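Local coordinates for protein fluvirucin B1 DH domain from module 1 (Actinomadura vulgaris, PDB 6OBV) that probably dehydrates the beta-hydroxyacyl intermediate of the first extension module in fluvirucin B1 polyketide biosynthesis, acting as a double-hotdog dehydratase domain, at residues A[95-100]-A[150-155]; A[250-255]-A[293-298]. All blocks are in the same frame, centred on the assembly; numbering follows the deposited sequence.

Contact 1 of 2, residues A[95-100]-A[150-155]; sequences CPVLEE and TLTATS
V97 and T152 form an antiparallel hydrogen-bonded pair, L98 and L151 the non-hydrogen-bonded pair beside it, and the register then slips by one residue because E99 and E100 both face T150: a classic beta bulge, the N-to-C directions of the short strands differing by 135°. At the bulge the carbonyl oxygen of T150 receives E100 N at 3.2 Å, in the carbonyl plane on a lone pair, and a weak, strongly bent bond from E99 N (N-H...O 120°). Here the CB of E99 points toward strand 144-152. With CG anti to the backbone N (chi1 169°), E99 runs alongside T150 and brings OE2 to 3.4 Å from T150 CG2, while it crosses T152 at about a right angle. V97 and T152 point the same way, side by side, and V97 CG1 meets T152 CG2 at 3.7 Å. At the end of the strand, T152 OG1 and T154 OG1 share a hydrogen bond of 2.9 Å, either hydroxyl being a possible donor. L98 and L151 occupy the other side, where L98 CD1 reaches L151 CD2 at 3.9 Å. The chemistry is therefore split by face: L98 and L151 meet where L98 touches V87 of helix 79-92 and L151 touches V132, whereas the carboxylate of E99 lies against threonine methyls and is held by a salt bridge from OE2 to R129, which probably stabilises its negative charge.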
ATOM      1  N   CYS A  95      15.524   6.283   7.896  1.00 44.40           N
ATOM      2  CA  CYS A  95      16.698   6.245   7.021  1.00 42.81           C
ATOM      3  C   CYS A  95      16.737   7.516   6.187  1.00 33.09           C
ATOM      4  O   CYS A  95      16.493   7.482   4.978  1.00 30.74           O
ATOM      5  CB  CYS A  95      16.659   5.024   6.103  1.00 47.29           C
ATOM      6  SG  CYS A  95      17.413   3.594   6.768  1.00 52.80           S
ATOM      7  N   PRO A  96      17.046   8.659   6.803  1.00 32.03           N
ATOM      8  CA  PRO A  96      16.749   9.940   6.142  1.00 38.58           C
ATOM      9  C   PRO A  96      17.698  10.323   5.018  1.00 38.52           C
ATOM     10  O   PRO A  96      17.307  11.153   4.188  1.00 30.86           O
ATOM     11  CB  PRO A  96      16.829  10.955   7.296  1.00 27.24           C
ATOM     12  CG  PRO A  96      17.798  10.325   8.265  1.00 37.44           C
ATOM     13  CD  PRO A  96      17.539   8.838   8.182  1.00 32.39           C
ATOM     14  N   VAL A  97      18.901   9.737   4.958  1.00 36.55           N
ATOM     15  CA  VAL A  97      19.964  10.187   4.064  1.00 31.86           C
ATOM     16  C   VAL A  97      19.867   9.467   2.723  1.00 34.32           C
ATOM     17  O   VAL A  97      19.877   8.231   2.665  1.00 29.49           O
ATOM     18  CB  VAL A  97      21.340   9.968   4.708  1.00 38.30           C
ATOM     19  CG1 VAL A  97      22.470  10.324   3.726  1.00 31.34           C
ATOM     20  CG2 VAL A  97      21.441  10.807   5.989  1.00 42.00           C
ATOM     21  N   LEU A  98      19.801  10.243   1.643  1.00 22.46           N
ATOM     22  CA  LEU A  98      19.766   9.706   0.281  1.00 21.31           C
ATOM     23  C   LEU A  98      21.193   9.482  -0.198  1.00 29.38           C
ATOM     24  O   LEU A  98      21.831  10.370  -0.766  1.00 22.98           O
ATOM     25  CB  LEU A  98      19.028  10.660  -0.642  1.00 26.55           C
ATOM     26  CG  LEU A  98      18.770  10.120  -2.041  1.00 28.82           C
ATOM     27  CD1 LEU A  98      18.164   8.737  -1.941  1.00 25.66           C
ATOM     28  CD2 LEU A  98      17.834  11.085  -2.772  1.00 29.69           C
ATOM     29  N   GLU A  99      21.712   8.275   0.047  1.00 28.19           N
ATOM     30  CA  GLU A  99      23.098   7.983  -0.305  1.00 28.18           C
ATOM     31  C   GLU A  99      23.320   8.083  -1.813  1.00 30.23           C
ATOM     32  O   GLU A  99      24.339   8.599  -2.270  1.00 31.60           O
ATOM     33  CB  GLU A  99      23.462   6.595   0.219  1.00 31.01           C
ATOM     34  CG  GLU A  99      24.773   6.012  -0.265  1.00 30.54           C
ATOM     35  CD  GLU A  99      25.019   4.633   0.332  1.00 39.28           C
ATOM     36  OE1 GLU A  99      25.357   4.554   1.530  1.00 46.20           O
ATOM     37  OE2 GLU A  99      24.855   3.623  -0.382  1.00 43.03           O
ATOM     38  N   GLU A 100      22.362   7.623  -2.597  1.00 30.96           N
ATOM     39  CA  GLU A 100      22.496   7.603  -4.045  1.00 33.61           C
ATOM     40  C   GLU A 100      21.091   7.567  -4.638  1.00 23.53           C
ATOM     41  O   GLU A 100      20.208   6.900  -4.096  1.00 21.27           O
ATOM     42  CB  GLU A 100      23.330   6.391  -4.486  1.00 38.99           C
ATOM     43  CG  GLU A 100      23.814   6.416  -5.918  1.00 46.06           C
ATOM     44  CD  GLU A 100      22.768   5.901  -6.884  1.00 53.24           C
ATOM     45  OE1 GLU A 100      22.734   6.380  -8.043  1.00 45.83           O
ATOM     46  OE2 GLU A 100      21.973   5.024  -6.471  1.00 56.13           O
ATOM     47  N   THR A 150      19.561   4.366  -2.946  1.00 25.95           N
ATOM     48  CA  THR A 150      19.875   3.803  -1.641  1.00 27.30           C
ATOM     49  C   THR A 150      19.765   4.870  -0.564  1.00 31.60           C
ATOM     50  O   THR A 150      20.310   5.975  -0.704  1.00 31.84           O
ATOM     51  CB  THR A 150      21.278   3.197  -1.637  1.00 35.04           C
ATOM     52  OG1 THR A 150      21.316   2.102  -2.556  1.00 43.80           O
ATOM     53  CG2 THR A 150      21.632   2.695  -0.257  1.00 33.41           C
ATOM     54  N   LEU A 151      19.051   4.528   0.499  1.00 29.79           N
ATOM     55  CA  LEU A 151      18.961   5.326   1.708  1.00 25.14           C
ATOM     56  C   LEU A 151      19.861   4.734   2.782  1.00 31.09           C
ATOM     57  O   LEU A 151      20.049   3.517   2.852  1.00 36.73           O
ATOM     58  CB  LEU A 151      17.519   5.377   2.210  1.00 25.87           C
ATOM     59  CG  LEU A 151      16.529   6.003   1.226  1.00 30.01           C
ATOM     60  CD1 LEU A 151      15.099   5.437   1.401  1.00 30.25           C
ATOM     61  CD2 LEU A 151      16.551   7.526   1.383  1.00 27.15           C
ATOM     62  N   THR A 152      20.421   5.611   3.617  1.00 30.13           N
ATOM     63  CA  THR A 152      21.241   5.214   4.753  1.00 32.27           C
ATOM     64  C   THR A 152      20.857   6.086   5.940  1.00 34.14           C
ATOM     65  O   THR A 152      20.166   7.096   5.794  1.00 35.30           O
ATOM     66  CB  THR A 152      22.753   5.321   4.444  1.00 35.08           C
ATOM     67  OG1 THR A 152      23.514   4.840   5.557  1.00 51.28           O
ATOM     68  CG2 THR A 152      23.177   6.762   4.164  1.00 30.30           C
ATOM     69  N   ALA A 153      21.267   5.667   7.134  1.00 38.05           N
ATOM     70  CA  ALA A 153      21.137   6.530   8.299  1.00 34.56           C
ATOM     71  C   ALA A 153      22.400   7.333   8.562  1.00 43.00           C
ATOM     72  O   ALA A 153      22.364   8.269   9.369  1.00 52.59           O
ATOM     73  CB  ALA A 153      20.781   5.710   9.535  1.00 35.82           C
ATOM     74  N   THR A 154      23.503   6.997   7.895  1.00 42.84           N
ATOM     75  CA  THR A 154      24.771   7.683   8.102  1.00 49.18           C
ATOM     76  C   THR A 154      24.671   9.133   7.642  1.00 52.52           C
ATOM     77  O   THR A 154      24.376   9.408   6.473  1.00 50.17           O
ATOM     78  CB  THR A 154      25.894   6.967   7.351  1.00 50.89           C
ATOM     79  OG1 THR A 154      25.672   5.553   7.377  1.00 52.68           O
ATOM     80  CG2 THR A 154      27.230   7.263   8.008  1.00 51.81           C
ATOM     81  N   SER A 155      24.919  10.062   8.561  1.00 57.43           N
ATOM     82  CA  SER A 155      24.955  11.481   8.257  1.00 59.04           C
ATOM     83  C   SER A 155      26.393  11.945   8.083  1.00 64.29           C
ATOM     84  O   SER A 155      27.319  11.420   8.708  1.00 64.47           O
ATOM     85  CB  SER A 155      24.280  12.299   9.359  1.00 61.63           C
ATOM     86  OG  SER A 155      23.132  11.633   9.854  1.00 64.79           O
TER

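Contact 2 of 2, residues A[250-255]-A[293-298]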
ATOM      1  N   PHE A 250      20.661  13.759 -13.235  1.00 28.47           N
ATOM      2  CA  PHE A 250      20.640  12.345 -13.559  1.00 32.45           C
ATOM      3  C   PHE A 250      21.013  11.484 -12.352  1.00 32.76           C
ATOM      4  O   PHE A 250      20.306  10.518 -12.043  1.00 32.19           O
ATOM      5  CB  PHE A 250      21.568  12.075 -14.745  1.00 31.51           C
ATOM      6  CG  PHE A 250      21.827  10.618 -14.993  1.00 36.03           C
ATOM      7  CD1 PHE A 250      20.820   9.791 -15.464  1.00 43.95           C
ATOM      8  CD2 PHE A 250      23.087  10.075 -14.765  1.00 37.43           C
ATOM      9  CE1 PHE A 250      21.063   8.436 -15.693  1.00 46.60           C
ATOM     10  CE2 PHE A 250      23.338   8.731 -14.982  1.00 42.68           C
ATOM     11  CZ  PHE A 250      22.323   7.907 -15.451  1.00 45.89           C
ATOM     12  N   ALA A 251      22.102  11.815 -11.653  1.00 28.36           N
ATOM     13  CA  ALA A 251      22.556  11.011 -10.516  1.00 24.10           C
ATOM     14  C   ALA A 251      22.866  11.899  -9.324  1.00 30.46           C
ATOM     15  O   ALA A 251      23.536  12.931  -9.465  1.00 33.83           O
ATOM     16  CB  ALA A 251      23.793  10.183 -10.876  1.00 25.04           C
ATOM     17  N   TRP A 252      22.391  11.485  -8.150  1.00 25.88           N
ATOM     18  CA  TRP A 252      22.588  12.215  -6.903  1.00 27.02           C
ATOM     19  C   TRP A 252      23.372  11.343  -5.934  1.00 25.01           C
ATOM     20  O   TRP A 252      23.143  10.131  -5.870  1.00 25.12           O
ATOM     21  CB  TRP A 252      21.246  12.594  -6.278  1.00 29.20           C
ATOM     22  CG  TRP A 252      20.312  13.337  -7.205  1.00 30.14           C
ATOM     23  CD1 TRP A 252      19.617  12.823  -8.262  1.00 32.23           C
ATOM     24  CD2 TRP A 252      19.965  14.724  -7.132  1.00 29.48           C
ATOM     25  NE1 TRP A 252      18.867  13.812  -8.864  1.00 31.77           N
ATOM     26  CE2 TRP A 252      19.062  14.988  -8.187  1.00 29.70           C
ATOM     27  CE3 TRP A 252      20.331  15.773  -6.278  1.00 23.88           C
ATOM     28  CZ2 TRP A 252      18.516  16.249  -8.404  1.00 19.58           C
ATOM     29  CZ3 TRP A 252      19.793  17.030  -6.503  1.00 27.53           C
ATOM     30  CH2 TRP A 252      18.895  17.255  -7.555  1.00 25.03           C
ATOM     31  N   ASN A 253      24.301  11.949  -5.183  1.00 25.29           N
ATOM     32  CA  ASN A 253      24.961  11.249  -4.085  1.00 23.98           C
ATOM     33  C   ASN A 253      25.034  12.139  -2.863  1.00 27.41           C
ATOM     34  O   ASN A 253      25.307  13.335  -2.974  1.00 31.31           O
ATOM     35  CB  ASN A 253      26.367  10.779  -4.454  1.00 27.52           C
ATOM     36  CG  ASN A 253      26.355   9.859  -5.658  1.00 36.77           C
ATOM     37  OD1 ASN A 253      26.069  10.304  -6.778  1.00 34.13           O
ATOM     38  ND2 ASN A 253      26.629   8.564  -5.437  1.00 36.71           N
ATOM     39  N   GLY A 254      24.792  11.538  -1.705  1.00 29.49           N
ATOM     40  CA  GLY A 254      24.960  12.198  -0.426  1.00 28.06           C
ATOM     41  C   GLY A 254      24.017  13.366  -0.288  1.00 29.58           C
ATOM     42  O   GLY A 254      24.468  14.497  -0.106  1.00 37.30           O
ATOM     43  N   VAL A 255      22.714  13.115  -0.399  1.00 24.95           N
ATOM     44  CA  VAL A 255      21.697  14.153  -0.256  1.00 22.76           C
ATOM     45  C   VAL A 255      21.172  14.080   1.167  1.00 26.77           C
ATOM     46  O   VAL A 255      20.548  13.090   1.566  1.00 25.95           O
ATOM     47  CB  VAL A 255      20.569  13.997  -1.282  1.00 20.91           C
ATOM     48  CG1 VAL A 255      19.526  15.107  -1.096  1.00 24.25           C
ATOM     49  CG2 VAL A 255      21.132  14.060  -2.681  1.00 22.01           C
ATOM     50  N   THR A 293      26.198  16.122  -1.946  1.00 30.97           N
ATOM     51  CA  THR A 293      27.621  15.882  -2.171  1.00 35.67           C
ATOM     52  C   THR A 293      27.952  15.872  -3.657  1.00 36.72           C
ATOM     53  O   THR A 293      28.946  16.469  -4.079  1.00 29.24           O
ATOM     54  CB  THR A 293      28.048  14.573  -1.519  1.00 39.35           C
ATOM     55  OG1 THR A 293      27.778  14.649  -0.111  1.00 41.67           O
ATOM     56  CG2 THR A 293      29.534  14.335  -1.746  1.00 30.71           C
ATOM     57  N   SER A 294      27.128  15.227  -4.471  1.00 27.51           N
ATOM     58  CA  SER A 294      27.427  15.170  -5.894  1.00 27.53           C
ATOM     59  C   SER A 294      26.145  15.128  -6.700  1.00 32.49           C
ATOM     60  O   SER A 294      25.245  14.332  -6.407  1.00 32.52           O
ATOM     61  CB  SER A 294      28.274  13.950  -6.218  1.00 29.24           C
ATOM     62  OG  SER A 294      28.494  13.875  -7.602  1.00 46.02           O
ATOM     63  N   LEU A 295      26.080  15.963  -7.733  1.00 30.38           N
ATOM     64  CA  LEU A 295      24.994  15.915  -8.704  1.00 28.80           C
ATOM     65  C   LEU A 295      25.605  15.839 -10.096  1.00 32.76           C
ATOM     66  O   LEU A 295      26.426  16.686 -10.459  1.00 31.84           O
ATOM     67  CB  LEU A 295      24.070  17.136  -8.581  1.00 28.93           C
ATOM     68  CG  LEU A 295      23.095  17.314  -9.750  1.00 28.67           C
ATOM     69  CD1 LEU A 295      22.126  16.135  -9.848  1.00 24.66           C
ATOM     70  CD2 LEU A 295      22.367  18.648  -9.657  1.00 29.28           C
ATOM     71  N   ILE A 296      25.243  14.803 -10.853  1.00 29.22           N
ATOM     72  CA  ILE A 296      25.612  14.687 -12.260  1.00 30.96           C
ATOM     73  C   ILE A 296      24.379  14.990 -13.096  1.00 29.64           C
ATOM     74  O   ILE A 296      23.295  14.443 -12.836  1.00 25.74           O
ATOM     75  CB  ILE A 296      26.161  13.289 -12.593  1.00 35.29           C
ATOM     76  CG1 ILE A 296      27.501  13.064 -11.907  1.00 38.20           C
ATOM     77  CG2 ILE A 296      26.276  13.112 -14.121  1.00 30.81           C
ATOM     78  CD1 ILE A 296      27.805  11.604 -11.638  1.00 40.22           C
ATOM     79  N   SER A 297      24.531  15.890 -14.064  1.00 24.57           N
ATOM     80  CA  SER A 297      23.531  16.194 -15.076  1.00 42.13           C
ATOM     81  C   SER A 297      23.900  15.500 -16.387  1.00 40.71           C
ATOM     82  O   SER A 297      25.065  15.173 -16.625  1.00 39.89           O
ATOM     83  CB  SER A 297      23.430  17.703 -15.295  1.00 36.37           C
ATOM     84  OG  SER A 297      22.646  18.300 -14.275  1.00 41.47           O
ATOM     85  N   ARG A 298      22.898  15.257 -17.236  1.00 38.19           N
ATOM     86  CA  ARG A 298      23.161  14.604 -18.509  1.00 41.84           C
ATOM     87  C   ARG A 298      22.495  15.385 -19.634  1.00 35.52           C
ATOM     88  O   ARG A 298      21.355  15.840 -19.489  1.00 32.17           O
ATOM     89  CB  ARG A 298      22.660  13.148 -18.512  1.00 54.55           C
ATOM     90  CG  ARG A 298      21.196  12.981 -18.109  1.00 68.60           C
ATOM     91  CD  ARG A 298      20.573  11.737 -18.735  1.00 79.54           C
ATOM     92  NE  ARG A 298      19.936  12.010 -20.023  1.00 85.20           N
ATOM     93  CZ  ARG A 298      20.162  11.313 -21.136  1.00 85.83           C
ATOM     94  NH1 ARG A 298      21.015  10.299 -21.134  1.00 87.29           N
ATOM     95  NH2 ARG A 298      19.532  11.628 -22.254  1.00 83.13           N
TER
HETATM   96  O   HOH W   1      26.144  12.213  -8.516  1.00 30.61           O
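W252 and L295 make the central non-hydrogen-bonded pair of an antiparallel strand pairing in the double-hotdog fold expected of a polyketide synthase dehydratase; the short axes are 4.8 Å apart and the strands run almost exactly antiparallel. L295 CG is anti to the backbone N (chi1 167°), and chi2 of 63° carries CD1 over one face of the indole. That methyl sits 3.7 Å from the centroid of the W252 six-membered ring and 12° off its normal, a CH-pi contact centred on the benzo ring. W252 also packs against T80 and V83 of helix 79-92, which places this pair on the helix side of the strands. A251 CB and I296 CB face each other on the other side, next to N253 and S294. At one end F250 and A251 both face I296 in a classic beta bulge, so I296 O accepts two backbone bonds, from F250 N at 2.8 Å in the carbonyl plane and from A251 N at 3.1 Å, tilted out of it. The F250 ring has I296 CG2 near its plane, at its edge. R298, whose CG lies between the backbone N and the carbonyl carbon, crosses F250 obliquely and touches it with aliphatic carbons, CG lying 3.5 Å from F250 CB; this arginine is poorly ordered. A second bulge pairs T293 and S294 with N253. Between the two bulges, a water lies 2.6 Å from N253 OD1, probably donating to it, and 3.0 Å from S294 OG, where the direction of the bond is not settled.

Contact 1 and contact 2 lie in series along the chain, their centres about 14 Å apart, yet they join side by side because strands 97-103 and 247-257 are neighbours. The evidence is two probable backbone hydrogen bonds: L98 O to V255 N at 2.9 Å and E99 O to G254 N at 3.0 Å. G254 and V255 both face L98 in a G1 bulge, close to where E99 and E100 bulge against T150. E100 CG packs on N253 ND2 at 3.6 Å. The strand order 144-152, 97-103, 247-257, 288-299 thus runs continuously through both contacts, and helix 79-92 touches L98, W252 and V255 along it.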